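Long-range contacts in amidohydrolase 3 domain-containing protein (Pyrococcus furiosus, PDB 3ICJ), which is uncharacterised but, as a metal-dependent amidohydrolase holding two zinc ions, probably hydrolyses carbon-nitrogen bonds other than peptide bonds: residues A417-T422 / P457-S462; T427-S432 / L467-H472; D155-D160 / M175-I180; K120-L125 / L147-T152. All blocks are in the same frame, centred on the assembly; numbering follows the deposited sequence.

In the fold
From the N terminus, contact 4 comes first: it closes the chain around strand 137-142 and helix 144-147, bringing the start of helix 122-130 against the loop at 147-152. Contact 3 follows in series, closing around strands 163-167 and 172-175 so that the start of helix 177-183 meets the turn after helix 153-156. These two contacts touch, Leu125 packing on Leu156. Far from them, contacts 1 and 2 cross, their segments alternating along the chain; each closes a loop of 34 residues that includes helix 442-451. Contact 1 joins the start of helix 420-426 to the approach to helix 463-477; contact 2 lays that latter helix on strand 429-431, and Leu420 meets Phe431 between them.

Contact 1 (A417-T422 / P457-S462); sequences AYRLKT and PGERVS
Glu459 supplies most of the polar chemistry, through a side chain bent at chi2 (-65°), which brings its carboxylate to the first turn of helix 420-426. OE1 takes the amide of Thr422 on the syn lone pair, N to OE1 2.9 Å and nearly straight at 164°. The other oxygen receives the hydroxyl of the same residue, Thr422 OG1 to Glu459 OE2 being a short 2.5 Å. Threonine suits this place because its amide and hydroxyl together match the two carboxylate oxygens. Among backbone atoms, Lys421 N donates to Glu459 O at 3.2 Å, from above the carbonyl plane.

The ionic part is looser. Arg419 NE forms a salt bridge with Glu459 OE2 whose hydrogen bond is long and weak at 3.3 Å, though straight. OE2 sits at the guanidinium edge, in its plane, although the carboxylate as a whole is turned 85° against it; NH1 pairs with Asp379.

Apolar packing is slight: Val461 CG1 sits 3.8 Å from Lys421 CA and meets Leu420 CB. The lysine stem passes Gly458 O, sending NZ to Glu465. Bound to Thr422 N and OG1 near a helix N terminus, the Glu459 carboxylate is probably stabilised as an anion.

Contact 2 (T427-S432 / L467-H472); sequences TKLGFS and LHLYTH
Leu469 O is gripped from the strand by Phe431 N, at 3.1 Å and an angle of 147°, the donor standing well above the carbonyl plane. Gly430 CA makes a CA-H...O contact with the same oxygen at 3.5 Å, and Ser474 OG donates to it from further along the helix. The helix widens into a pi-type turn at 469-472, and here its carbonyl turns to the strand.

Around this bond the side chains interlock. Leu469 CB stands over the centre of the Phe431 ring, 3.7 Å from the centroid and 3° off its normal. With CG set beside the backbone N (chi1 -61°), the leucine carries CD1 to the ring's far end, 3.6 Å from Phe431 CZ. CD2 instead reaches back toward the strand and touches Leu429 O at 3.3 Å. Phe431 in turn sets its own CB over one face of Tyr470, offset toward the rim and 3.9 Å from that ring's centroid, the two side chains running at about a right angle.

Tyr470 also meets Phe97 edge-to-face, and Ser432 at the strand's end lies against zinc ligand His101. Aromatic faces meeting C-H groups imply a buried, mainly apolar joint near the metal site, in which one helix carbonyl is met by Phe431 N and by Ser474 OG.

Contact 3 (D155-D160 / M175-I180); sequences DLDVID and MNSKMI
Asn176, which has the most surface buried here, meets Leu156 and Asp157 together. Its CG lies in the crowded position between backbone N and carbonyl carbon (chi1 67°), which folds the amide back over the start of helix 177-183. There OD1 accepts from Met179 N at 3.2 Å, the classic N-cap bond, while also receiving Val163 N. The other end of the amide donates: ND2 reaches Leu156 O at 3.3 Å, with the acceptor close to the amide plane, and it has a further partner in Arg161 O. Asparagine suits the site because one flat group offers both an acceptor and a donor, and these bonds fix its rotation.

Asp157 approaches the same helix end from the type I turn 156-159. Both oxygens use their syn lone pairs on one residue, OD1 taking Ser177 N at 2.9 Å and OD2 taking Ser177 OG at 2.8 Å; Arg153 adds a bond to that serine hydroxyl. A water held by Asp157 OD1 accepts from Lys178 N, also at 2.8 Å.

Leu156 supplies the apolar part. Its CB abuts Asn176 CB at 3.7 Å, and CD1 lies against the backbone of Met175, while Ile159 N and Asn176 ND2 reach its carbonyl oxygen from opposite faces.

The first three amides of the helix thus find a carboxylate, a water and the asparagine oxygen in succession. This is an Asn-capped helix N terminus, reinforced by an aspartate from a preceding beta turn.

Contact 4 (K120-L125 / L147-T152); sequences KSMEEL and LGRWPT
Met122 and Leu147 fill the middle of the contact. The methionine leaves its helix with CG anti to the backbone N (chi1 -154°), then bends twice, so that SD and CE curl against the proline: SD lies 3.7 Å from Pro151 CB, and CE 3.6 Å from Pro151 CA. A flexible thioether suits this place, since it can follow the rigid ring. CE also lies over one face of the Arg149 guanidinium, offset toward the rim, and meets Leu147 CD2 at 4.0 Å. That leucine methyl comes within 3.6 Å of Ser121 O at the helix start, and is 3.8 Å from Leu125 CD1, the two leucine side chains crossing at about a right angle.

The next shell shapes the backbone that carries them. Ser121 OG caps the helix through a weak bond from Glu124 N. Gly148 leaves helical angles with a positive phi, where a side chain would crowd the preceding carbonyl O, which is why glycine fits. Arg149 NH2 is tied by a salt bridge to Asp155 OD1, and one water lies 3.1 Å from Arg149 NH2 and 2.9 Å from Glu123 OE2.

Strand 137-142 adjoins both segments through Trp142, which touches Leu125, Leu147 and Pro151. Helix 153-156 adjoins through Asp155 on Met122, so helix 122-130 is packed against both this strand and the loop leading into that short helix.

Contact 1 (A417-T422 / P457-S462)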
loop_
_atom_site.group_PDB
_atom_site.type_symbol
_atom_site.label_atom_id
_atom_site.label_comp_id
_atom_site.label_asym_id
_atom_site.label_seq_id
_atom_site.Cartn_x
_atom_site.Cartn_y
_atom_site.Cartn_z
ATOM N N ALA A 417 11.970 13.267 10.113
ATOM C CA ALA A 417 10.953 12.831 9.160
ATOM C C ALA A 417 11.488 12.248 7.859
ATOM O O ALA A 417 12.341 12.860 7.213
ATOM C CB ALA A 417 9.981 13.972 8.853
ATOM N N TYR A 418 10.939 11.087 7.475
ATOM C CA TYR A 418 11.159 10.466 6.149
ATOM C C TYR A 418 12.632 10.364 5.781
ATOM O O TYR A 418 13.093 10.835 4.718
ATOM C CB TYR A 418 10.326 11.162 5.049
ATOM C CG TYR A 418 8.854 11.281 5.398
ATOM C CD1 TYR A 418 8.112 10.155 5.796
ATOM C CD2 TYR A 418 8.201 12.513 5.347
ATOM C CE1 TYR A 418 6.751 10.267 6.134
ATOM C CE2 TYR A 418 6.836 12.632 5.672
ATOM C CZ TYR A 418 6.122 11.503 6.068
ATOM O OH TYR A 418 4.773 11.612 6.391
ATOM N N ARG A 419 13.360 9.724 6.691
ATOM C CA ARG A 419 14.813 9.630 6.622
ATOM C C ARG A 419 15.235 8.463 5.725
ATOM O O ARG A 419 15.875 7.515 6.180
ATOM C CB ARG A 419 15.364 9.460 8.043
ATOM C CG ARG A 419 15.068 10.650 8.932
ATOM C CD ARG A 419 15.697 10.493 10.325
ATOM N NE ARG A 419 17.154 10.642 10.322
ATOM C CZ ARG A 419 17.886 10.672 11.433
ATOM N NH1 ARG A 419 17.297 10.547 12.624
ATOM N NH2 ARG A 419 19.204 10.817 11.368
ATOM N N LEU A 420 14.870 8.553 4.443
ATOM C CA LEU A 420 15.000 7.458 3.493
ATOM C C LEU A 420 16.434 6.985 3.350
ATOM O O LEU A 420 16.697 5.783 3.387
ATOM C CB LEU A 420 14.437 7.861 2.115
ATOM C CG LEU A 420 13.008 8.423 2.091
ATOM C CD1 LEU A 420 12.538 8.663 0.660
ATOM C CD2 LEU A 420 12.037 7.511 2.805
ATOM N N LYS A 421 17.357 7.934 3.195
ATOM C CA LYS A 421 18.764 7.595 2.995
ATOM C C LYS A 421 19.349 6.923 4.251
ATOM O O LYS A 421 20.011 5.888 4.154
ATOM C CB LYS A 421 19.559 8.843 2.582
ATOM C CG LYS A 421 21.080 8.684 2.580
ATOM C CD LYS A 421 21.526 7.731 1.490
ATOM C CE LYS A 421 23.033 7.771 1.294
ATOM N NZ LYS A 421 23.513 6.453 0.808
ATOM N N THR A 422 19.069 7.497 5.417
ATOM C CA THR A 422 19.577 6.974 6.679
ATOM C C THR A 422 19.019 5.580 6.968
ATOM O O THR A 422 19.784 4.645 7.204
ATOM C CB THR A 422 19.277 7.932 7.840
ATOM O OG1 THR A 422 19.935 9.167 7.592
ATOM C CG2 THR A 422 19.793 7.387 9.184
ATOM N N PRO A 457 18.460 17.829 2.861
ATOM C CA PRO A 457 18.682 17.304 1.512
ATOM C C PRO A 457 19.536 16.035 1.501
ATOM O O PRO A 457 19.466 15.265 0.548
ATOM C CB PRO A 457 19.397 18.443 0.800
ATOM C CG PRO A 457 19.051 19.674 1.601
ATOM C CD PRO A 457 18.973 19.203 3.001
ATOM N N GLY A 458 20.293 15.823 2.576
ATOM C CA GLY A 458 21.045 14.580 2.829
ATOM C C GLY A 458 20.198 13.312 2.910
ATOM O O GLY A 458 20.741 12.205 2.838
ATOM N N GLU A 459 18.874 13.449 3.049
ATOM C CA GLU A 459 18.009 12.268 3.161
ATOM C C GLU A 459 17.457 11.761 1.814
ATOM O O GLU A 459 16.758 10.747 1.768
ATOM C CB GLU A 459 16.880 12.472 4.186
ATOM C CG GLU A 459 17.340 12.521 5.671
ATOM C CD GLU A 459 17.932 11.210 6.213
ATOM O OE1 GLU A 459 17.820 10.146 5.559
ATOM O OE2 GLU A 459 18.519 11.238 7.323
ATOM N N ARG A 460 17.804 12.463 0.735
ATOM C CA ARG A 460 17.497 12.046 -0.628
ATOM C C ARG A 460 18.342 10.801 -0.951
ATOM O O ARG A 460 19.443 10.611 -0.396
ATOM C CB ARG A 460 17.831 13.170 -1.618
ATOM C CG ARG A 460 16.909 14.403 -1.559
ATOM C CD ARG A 460 17.439 15.569 -2.427
ATOM N NE ARG A 460 18.806 15.932 -2.031
ATOM C CZ ARG A 460 19.693 16.535 -2.815
ATOM N NH1 ARG A 460 19.382 16.864 -4.058
ATOM N NH2 ARG A 460 20.905 16.802 -2.359
ATOM N N VAL A 461 17.807 9.942 -1.806
ATOM C CA VAL A 461 18.564 8.795 -2.314
ATOM C C VAL A 461 18.856 9.047 -3.796
ATOM O O VAL A 461 18.182 9.864 -4.424
ATOM C CB VAL A 461 17.812 7.431 -2.098
ATOM C CG1 VAL A 461 17.671 7.101 -0.606
ATOM C CG2 VAL A 461 16.453 7.422 -2.783
ATOM N N SER A 462 19.852 8.355 -4.350
ATOM C CA SER A 462 20.184 8.468 -5.772
ATOM C C SER A 462 19.123 7.731 -6.592
ATOM O O SER A 462 18.325 6.962 -6.037
ATOM C CB SER A 462 21.592 7.899 -6.050
ATOM O OG SER A 462 21.565 6.461 -5.942
#

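Contact 2 (T427-S432 / L467-H472)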
loop_
_atom_site.group_PDB
_atom_site.type_symbol
_atom_site.label_atom_id
_atom_site.label_comp_id
_atom_site.label_asym_id
_atom_site.label_seq_id
_atom_site.Cartn_x
_atom_site.Cartn_y
_atom_site.Cartn_z
ATOM N N THR A 427 19.364 -0.678 7.615
ATOM C CA THR A 427 18.524 -1.869 7.636
ATOM C C THR A 427 17.922 -2.113 6.248
ATOM O O THR A 427 18.167 -1.333 5.312
ATOM C CB THR A 427 17.396 -1.742 8.712
ATOM O OG1 THR A 427 16.741 -3.006 8.879
ATOM C CG2 THR A 427 16.366 -0.674 8.328
ATOM N N LYS A 428 17.148 -3.187 6.116
ATOM C CA LYS A 428 16.411 -3.442 4.874
ATOM C C LYS A 428 15.214 -2.520 4.772
ATOM O O LYS A 428 14.368 -2.490 5.677
ATOM C CB LYS A 428 15.975 -4.912 4.775
ATOM C CG LYS A 428 17.153 -5.834 4.457
ATOM C CD LYS A 428 16.859 -7.280 4.786
ATOM C CE LYS A 428 18.120 -8.112 4.530
ATOM N NZ LYS A 428 17.933 -9.530 4.908
ATOM N N LEU A 429 15.146 -1.767 3.674
ATOM C CA LEU A 429 14.057 -0.806 3.487
ATOM C C LEU A 429 13.423 -1.011 2.116
ATOM O O LEU A 429 14.087 -1.427 1.188
ATOM C CB LEU A 429 14.537 0.647 3.679
ATOM C CG LEU A 429 13.464 1.735 3.534
ATOM C CD1 LEU A 429 13.446 2.695 4.686
ATOM C CD2 LEU A 429 13.691 2.483 2.241
ATOM N N GLY A 430 12.133 -0.735 2.006
ATOM C CA GLY A 430 11.422 -0.912 0.739
ATOM C C GLY A 430 10.493 0.261 0.512
ATOM O O GLY A 430 10.117 0.949 1.471
ATOM N N PHE A 431 10.136 0.486 -0.761
ATOM C CA PHE A 431 9.277 1.588 -1.134
ATOM C C PHE A 431 7.864 1.131 -1.420
ATOM O O PHE A 431 7.640 0.034 -1.949
ATOM C CB PHE A 431 9.822 2.350 -2.345
ATOM C CG PHE A 431 10.953 3.308 -2.027
ATOM C CD1 PHE A 431 11.362 3.557 -0.713
ATOM C CD2 PHE A 431 11.603 3.972 -3.065
ATOM C CE1 PHE A 431 12.409 4.455 -0.449
ATOM C CE2 PHE A 431 12.642 4.868 -2.808
ATOM C CZ PHE A 431 13.041 5.114 -1.495
ATOM N N SER A 432 6.922 2.000 -1.067
ATOM C CA SER A 432 5.505 1.764 -1.248
ATOM C C SER A 432 4.765 3.077 -1.405
ATOM O O SER A 432 5.342 4.149 -1.230
ATOM C CB SER A 432 4.917 0.992 -0.065
ATOM O OG SER A 432 5.267 1.550 1.202
ATOM N N LEU A 467 15.455 2.991 -7.325
ATOM C CA LEU A 467 15.032 1.832 -8.122
ATOM C C LEU A 467 15.316 0.507 -7.397
ATOM O O LEU A 467 14.464 -0.386 -7.377
ATOM C CB LEU A 467 15.678 1.870 -9.505
ATOM C CG LEU A 467 15.140 2.995 -10.413
ATOM C CD1 LEU A 467 16.118 3.330 -11.513
ATOM C CD2 LEU A 467 13.783 2.681 -10.992
ATOM N N HIS A 468 16.493 0.398 -6.775
ATOM C CA HIS A 468 16.769 -0.730 -5.901
ATOM C C HIS A 468 15.707 -0.926 -4.813
ATOM O O HIS A 468 15.153 -2.030 -4.667
ATOM C CB HIS A 468 18.139 -0.600 -5.239
ATOM C CG HIS A 468 18.337 -1.592 -4.142
ATOM N ND1 HIS A 468 18.349 -2.951 -4.372
ATOM C CD2 HIS A 468 18.501 -1.429 -2.807
ATOM C CE1 HIS A 468 18.517 -3.584 -3.221
ATOM N NE2 HIS A 468 18.609 -2.682 -2.258
ATOM N N LEU A 469 15.413 0.148 -4.074
ATOM C CA LEU A 469 14.407 0.124 -2.982
ATOM C C LEU A 469 12.984 -0.222 -3.423
ATOM O O LEU A 469 12.231 -0.849 -2.680
ATOM C CB LEU A 469 14.424 1.450 -2.197
ATOM C CG LEU A 469 15.800 1.672 -1.549
ATOM C CD1 LEU A 469 15.950 3.116 -1.052
ATOM C CD2 LEU A 469 16.116 0.659 -0.449
ATOM N N TYR A 470 12.631 0.148 -4.639
ATOM C CA TYR A 470 11.304 -0.106 -5.174
ATOM C C TYR A 470 11.197 -1.450 -5.900
ATOM O O TYR A 470 10.158 -1.788 -6.422
ATOM C CB TYR A 470 10.911 1.024 -6.116
ATOM C CG TYR A 470 9.495 1.519 -6.000
ATOM C CD1 TYR A 470 9.210 2.858 -6.098
ATOM C CD2 TYR A 470 8.449 0.649 -5.816
ATOM C CE1 TYR A 470 7.931 3.309 -6.019
ATOM C CE2 TYR A 470 7.172 1.095 -5.729
ATOM C CZ TYR A 470 6.917 2.428 -5.832
ATOM O OH TYR A 470 5.642 2.875 -5.750
ATOM N N THR A 471 12.286 -2.203 -5.914
ATOM C CA THR A 471 12.307 -3.540 -6.462
ATOM C C THR A 471 12.763 -4.589 -5.443
ATOM O O THR A 471 11.953 -5.198 -4.779
ATOM C CB THR A 471 13.149 -3.606 -7.750
ATOM O OG1 THR A 471 14.439 -3.057 -7.507
ATOM C CG2 THR A 471 12.500 -2.830 -8.862
ATOM N N HIS A 472 14.067 -4.782 -5.319
ATOM C CA HIS A 472 14.610 -5.755 -4.393
ATOM C C HIS A 472 14.417 -5.330 -2.945
ATOM O O HIS A 472 14.237 -6.151 -2.081
ATOM C CB HIS A 472 16.088 -6.042 -4.678
ATOM C CG HIS A 472 16.620 -7.251 -3.971
ATOM N ND1 HIS A 472 17.745 -7.218 -3.184
ATOM C CD2 HIS A 472 16.173 -8.525 -3.926
ATOM C CE1 HIS A 472 17.976 -8.420 -2.698
ATOM N NE2 HIS A 472 17.034 -9.229 -3.129
#

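Contact 3 (D155-D160 / M175-I180)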
loop_
_atom_site.group_PDB
_atom_site.type_symbol
_atom_site.label_atom_id
_atom_site.label_comp_id
_atom_site.label_asym_id
_atom_site.label_seq_id
_atom_site.Cartn_x
_atom_site.Cartn_y
_atom_site.Cartn_z
ATOM N N ASP A 155 -32.158 15.458 -1.548
ATOM C CA ASP A 155 -31.632 15.654 -2.918
ATOM C C ASP A 155 -31.282 14.322 -3.585
ATOM O O ASP A 155 -31.500 14.135 -4.784
ATOM C CB ASP A 155 -30.380 16.540 -2.902
ATOM C CG ASP A 155 -30.641 17.916 -2.309
ATOM O OD1 ASP A 155 -31.507 18.636 -2.837
ATOM O OD2 ASP A 155 -29.976 18.285 -1.316
ATOM N N LEU A 156 -30.746 13.396 -2.793
ATOM C CA LEU A 156 -30.250 12.128 -3.320
ATOM C C LEU A 156 -31.310 11.028 -3.322
ATOM O O LEU A 156 -31.084 9.942 -3.875
ATOM C CB LEU A 156 -29.012 11.676 -2.543
ATOM C CG LEU A 156 -27.881 12.692 -2.379
ATOM C CD1 LEU A 156 -26.874 12.166 -1.386
ATOM C CD2 LEU A 156 -27.216 12.991 -3.715
ATOM N N ASP A 157 -32.465 11.307 -2.714
ATOM C CA ASP A 157 -33.582 10.359 -2.726
ATOM C C ASP A 157 -34.246 10.213 -4.095
ATOM O O ASP A 157 -35.087 9.331 -4.271
ATOM C CB ASP A 157 -34.629 10.710 -1.660
ATOM C CG ASP A 157 -34.319 10.096 -0.304
ATOM O OD1 ASP A 157 -33.386 9.271 -0.207
ATOM O OD2 ASP A 157 -35.019 10.447 0.668
ATOM N N VAL A 158 -33.876 11.065 -5.057
ATOM C CA VAL A 158 -34.343 10.904 -6.448
ATOM C C VAL A 158 -33.686 9.698 -7.161
ATOM O O VAL A 158 -34.224 9.180 -8.138
ATOM C CB VAL A 158 -34.221 12.219 -7.309
ATOM C CG1 VAL A 158 -35.018 13.376 -6.688
ATOM C CG2 VAL A 158 -32.766 12.601 -7.542
ATOM N N ILE A 159 -32.537 9.257 -6.650
ATOM C CA ILE A 159 -31.799 8.085 -7.158
ATOM C C ILE A 159 -32.296 6.815 -6.452
ATOM O O ILE A 159 -32.282 6.742 -5.220
ATOM C CB ILE A 159 -30.276 8.276 -6.924
ATOM C CG1 ILE A 159 -29.797 9.537 -7.653
ATOM C CG2 ILE A 159 -29.481 7.039 -7.363
ATOM C CD1 ILE A 159 -28.691 10.257 -6.954
ATOM N N ASP A 160 -32.717 5.807 -7.219
ATOM C CA ASP A 160 -33.391 4.641 -6.614
ATOM C C ASP A 160 -32.474 3.485 -6.136
ATOM O O ASP A 160 -32.913 2.331 -6.017
ATOM C CB ASP A 160 -34.556 4.144 -7.494
ATOM C CG ASP A 160 -34.092 3.482 -8.786
ATOM O OD1 ASP A 160 -32.886 3.551 -9.130
ATOM O OD2 ASP A 160 -34.954 2.878 -9.465
ATOM N N MET A 175 -25.512 10.666 2.498
ATOM C CA MET A 175 -26.138 9.455 1.964
ATOM C C MET A 175 -27.642 9.661 1.720
ATOM O O MET A 175 -28.242 10.599 2.262
ATOM C CB MET A 175 -25.843 8.232 2.874
ATOM C CG MET A 175 -26.472 8.275 4.278
ATOM S SD MET A 175 -25.822 7.005 5.414
ATOM C CE MET A 175 -24.348 7.810 5.972
ATOM N N ASN A 176 -28.252 8.816 0.888
ATOM C CA ASN A 176 -29.715 8.871 0.759
ATOM C C ASN A 176 -30.399 7.922 1.755
ATOM O O ASN A 176 -29.711 7.280 2.568
ATOM C CB ASN A 176 -30.184 8.674 -0.690
ATOM C CG ASN A 176 -29.905 7.293 -1.222
ATOM O OD1 ASN A 176 -29.390 6.418 -0.513
ATOM N ND2 ASN A 176 -30.247 7.082 -2.490
ATOM N N SER A 177 -31.733 7.856 1.698
ATOM C CA SER A 177 -32.535 7.054 2.634
ATOM C C SER A 177 -32.279 5.555 2.562
ATOM O O SER A 177 -32.193 4.897 3.607
ATOM C CB SER A 177 -34.034 7.334 2.460
ATOM O OG SER A 177 -34.312 8.692 2.757
ATOM N N LYS A 178 -32.141 5.035 1.341
ATOM C CA LYS A 178 -31.832 3.617 1.103
ATOM C C LYS A 178 -30.546 3.197 1.812
ATOM O O LYS A 178 -30.503 2.159 2.478
ATOM C CB LYS A 178 -31.718 3.325 -0.397
ATOM C CG LYS A 178 -33.051 3.082 -1.078
ATOM C CD LYS A 178 -32.855 2.482 -2.447
ATOM C CE LYS A 178 -34.096 1.721 -2.900
ATOM N NZ LYS A 178 -35.181 2.636 -3.334
ATOM N N MET A 179 -29.519 4.031 1.686
ATOM C CA MET A 179 -28.247 3.806 2.346
ATOM C C MET A 179 -28.384 3.897 3.880
ATOM O O MET A 179 -27.836 3.063 4.595
ATOM C CB MET A 179 -27.203 4.795 1.810
ATOM C CG MET A 179 -25.755 4.468 2.165
ATOM S SD MET A 179 -25.091 2.989 1.350
ATOM C CE MET A 179 -24.457 2.306 2.844
ATOM N N ILE A 180 -29.127 4.890 4.372
ATOM C CA ILE A 180 -29.405 5.045 5.814
ATOM C C ILE A 180 -30.058 3.773 6.385
ATOM O O ILE A 180 -29.670 3.294 7.465
ATOM C CB ILE A 180 -30.319 6.291 6.095
ATOM C CG1 ILE A 180 -29.512 7.580 5.958
ATOM C CG2 ILE A 180 -30.927 6.247 7.497
ATOM C CD1 ILE A 180 -30.339 8.810 5.699
HETATM O O HOH W 1 -33.215 6.512 -0.734
HETATM O O HOH W 2 -34.024 5.770 -3.089
#

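Contact 4 (K120-L125 / L147-T152)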
loop_
_atom_site.group_PDB
_atom_site.type_symbol
_atom_site.label_atom_id
_atom_site.label_comp_id
_atom_site.label_asym_id
_atom_site.label_seq_id
_atom_site.Cartn_x
_atom_site.Cartn_y
_atom_site.Cartn_z
ATOM N N LYS A 120 -20.499 22.090 -9.797
ATOM C CA LYS A 120 -20.954 23.457 -9.529
ATOM C C LYS A 120 -22.394 23.601 -9.022
ATOM O O LYS A 120 -22.752 24.641 -8.461
ATOM C CB LYS A 120 -20.733 24.342 -10.760
ATOM C CG LYS A 120 -19.275 24.450 -11.218
ATOM C CD LYS A 120 -18.386 25.062 -10.143
ATOM C CE LYS A 120 -16.943 25.123 -10.599
ATOM N NZ LYS A 120 -16.066 25.225 -9.403
ATOM N N SER A 121 -23.221 22.576 -9.224
ATOM C CA SER A 121 -24.622 22.636 -8.791
ATOM C C SER A 121 -25.139 21.266 -8.367
ATOM O O SER A 121 -24.594 20.241 -8.778
ATOM C CB SER A 121 -25.522 23.236 -9.892
ATOM O OG SER A 121 -25.778 22.312 -10.944
ATOM N N MET A 122 -26.195 21.259 -7.553
ATOM C CA MET A 122 -26.836 20.009 -7.117
ATOM C C MET A 122 -27.402 19.190 -8.290
ATOM O O MET A 122 -27.442 17.961 -8.224
ATOM C CB MET A 122 -27.919 20.278 -6.057
ATOM C CG MET A 122 -28.197 19.084 -5.105
ATOM S SD MET A 122 -26.789 18.592 -4.088
ATOM C CE MET A 122 -26.359 20.167 -3.334
ATOM N N GLU A 123 -27.800 19.884 -9.358
ATOM C CA GLU A 123 -28.283 19.284 -10.606
ATOM C C GLU A 123 -27.192 18.446 -11.268
ATOM O O GLU A 123 -27.458 17.308 -11.665
ATOM C CB GLU A 123 -28.778 20.364 -11.589
ATOM C CG GLU A 123 -30.103 21.071 -11.203
ATOM C CD GLU A 123 -30.007 21.945 -9.934
ATOM O OE1 GLU A 123 -28.960 22.603 -9.708
ATOM O OE2 GLU A 123 -30.982 21.963 -9.151
ATOM N N GLU A 124 -26.006 19.001 -11.429
ATOM C CA GLU A 124 -24.894 18.278 -11.942
ATOM C C GLU A 124 -24.360 17.140 -11.039
ATOM O O GLU A 124 -23.933 16.099 -11.506
ATOM C CB GLU A 124 -23.774 19.240 -12.306
ATOM C CG GLU A 124 -22.421 18.609 -12.317
ATOM C CD GLU A 124 -21.548 19.152 -13.403
ATOM O OE1 GLU A 124 -21.337 18.441 -14.404
ATOM O OE2 GLU A 124 -21.065 20.288 -13.245
ATOM N N LEU A 125 -24.399 17.385 -9.738
ATOM C CA LEU A 125 -24.013 16.354 -8.777
ATOM C C LEU A 125 -24.930 15.152 -8.911
ATOM O O LEU A 125 -24.451 14.021 -8.958
ATOM C CB LEU A 125 -24.019 16.874 -7.329
ATOM C CG LEU A 125 -23.568 15.898 -6.223
ATOM C CD1 LEU A 125 -22.681 16.581 -5.195
ATOM C CD2 LEU A 125 -24.754 15.228 -5.531
ATOM N N LEU A 147 -20.953 23.860 -4.590
ATOM C CA LEU A 147 -22.350 23.504 -4.872
ATOM C C LEU A 147 -23.342 24.653 -4.663
ATOM O O LEU A 147 -24.366 24.720 -5.348
ATOM C CB LEU A 147 -22.775 22.325 -3.988
ATOM C CG LEU A 147 -22.252 20.935 -4.325
ATOM C CD1 LEU A 147 -22.359 20.035 -3.110
ATOM C CD2 LEU A 147 -23.013 20.351 -5.506
ATOM N N GLY A 148 -23.052 25.529 -3.701
ATOM C CA GLY A 148 -23.952 26.633 -3.341
ATOM C C GLY A 148 -24.720 26.364 -2.055
ATOM O O GLY A 148 -25.212 27.294 -1.412
ATOM N N ARG A 149 -24.821 25.086 -1.690
ATOM C CA ARG A 149 -25.433 24.632 -0.436
ATOM C C ARG A 149 -24.977 23.206 -0.136
ATOM O O ARG A 149 -24.271 22.591 -0.942
ATOM C CB ARG A 149 -26.978 24.728 -0.476
ATOM C CG ARG A 149 -27.676 23.926 -1.575
ATOM C CD ARG A 149 -29.197 24.018 -1.436
ATOM N NE ARG A 149 -29.918 23.267 -2.472
ATOM C CZ ARG A 149 -30.229 21.972 -2.392
ATOM N NH1 ARG A 149 -29.864 21.244 -1.339
ATOM N NH2 ARG A 149 -30.881 21.390 -3.388
ATOM N N TRP A 150 -25.370 22.687 1.022
ATOM C CA TRP A 150 -25.049 21.312 1.394
ATOM C C TRP A 150 -25.944 20.328 0.646
ATOM O O TRP A 150 -27.147 20.577 0.502
ATOM C CB TRP A 150 -25.255 21.098 2.890
ATOM C CG TRP A 150 -24.212 21.681 3.776
ATOM C CD1 TRP A 150 -24.140 22.975 4.221
ATOM C CD2 TRP A 150 -23.108 20.987 4.373
ATOM N NE1 TRP A 150 -23.044 23.131 5.036
ATOM C CE2 TRP A 150 -22.392 21.929 5.146
ATOM C CE3 TRP A 150 -22.639 19.661 4.312
ATOM C CZ2 TRP A 150 -21.231 21.591 5.862
ATOM C CZ3 TRP A 150 -21.476 19.323 5.031
ATOM C CH2 TRP A 150 -20.791 20.287 5.792
ATOM N N PRO A 151 -25.369 19.199 0.180
ATOM C CA PRO A 151 -26.213 18.123 -0.343
ATOM C C PRO A 151 -26.905 17.416 0.821
ATOM O O PRO A 151 -26.364 17.364 1.936
ATOM C CB PRO A 151 -25.215 17.194 -1.045
ATOM C CG PRO A 151 -23.904 17.399 -0.313
ATOM C CD PRO A 151 -23.942 18.818 0.250
ATOM N N THR A 152 -28.116 16.926 0.597
ATOM C CA THR A 152 -28.827 16.227 1.650
ATOM C C THR A 152 -29.454 14.955 1.136
ATOM O O THR A 152 -29.580 14.742 -0.085
ATOM C CB THR A 152 -29.978 17.076 2.288
ATOM O OG1 THR A 152 -30.982 17.341 1.299
ATOM C CG2 THR A 152 -29.477 18.371 2.912
HETATM O O HOH W 3 -30.867 22.585 -6.289
#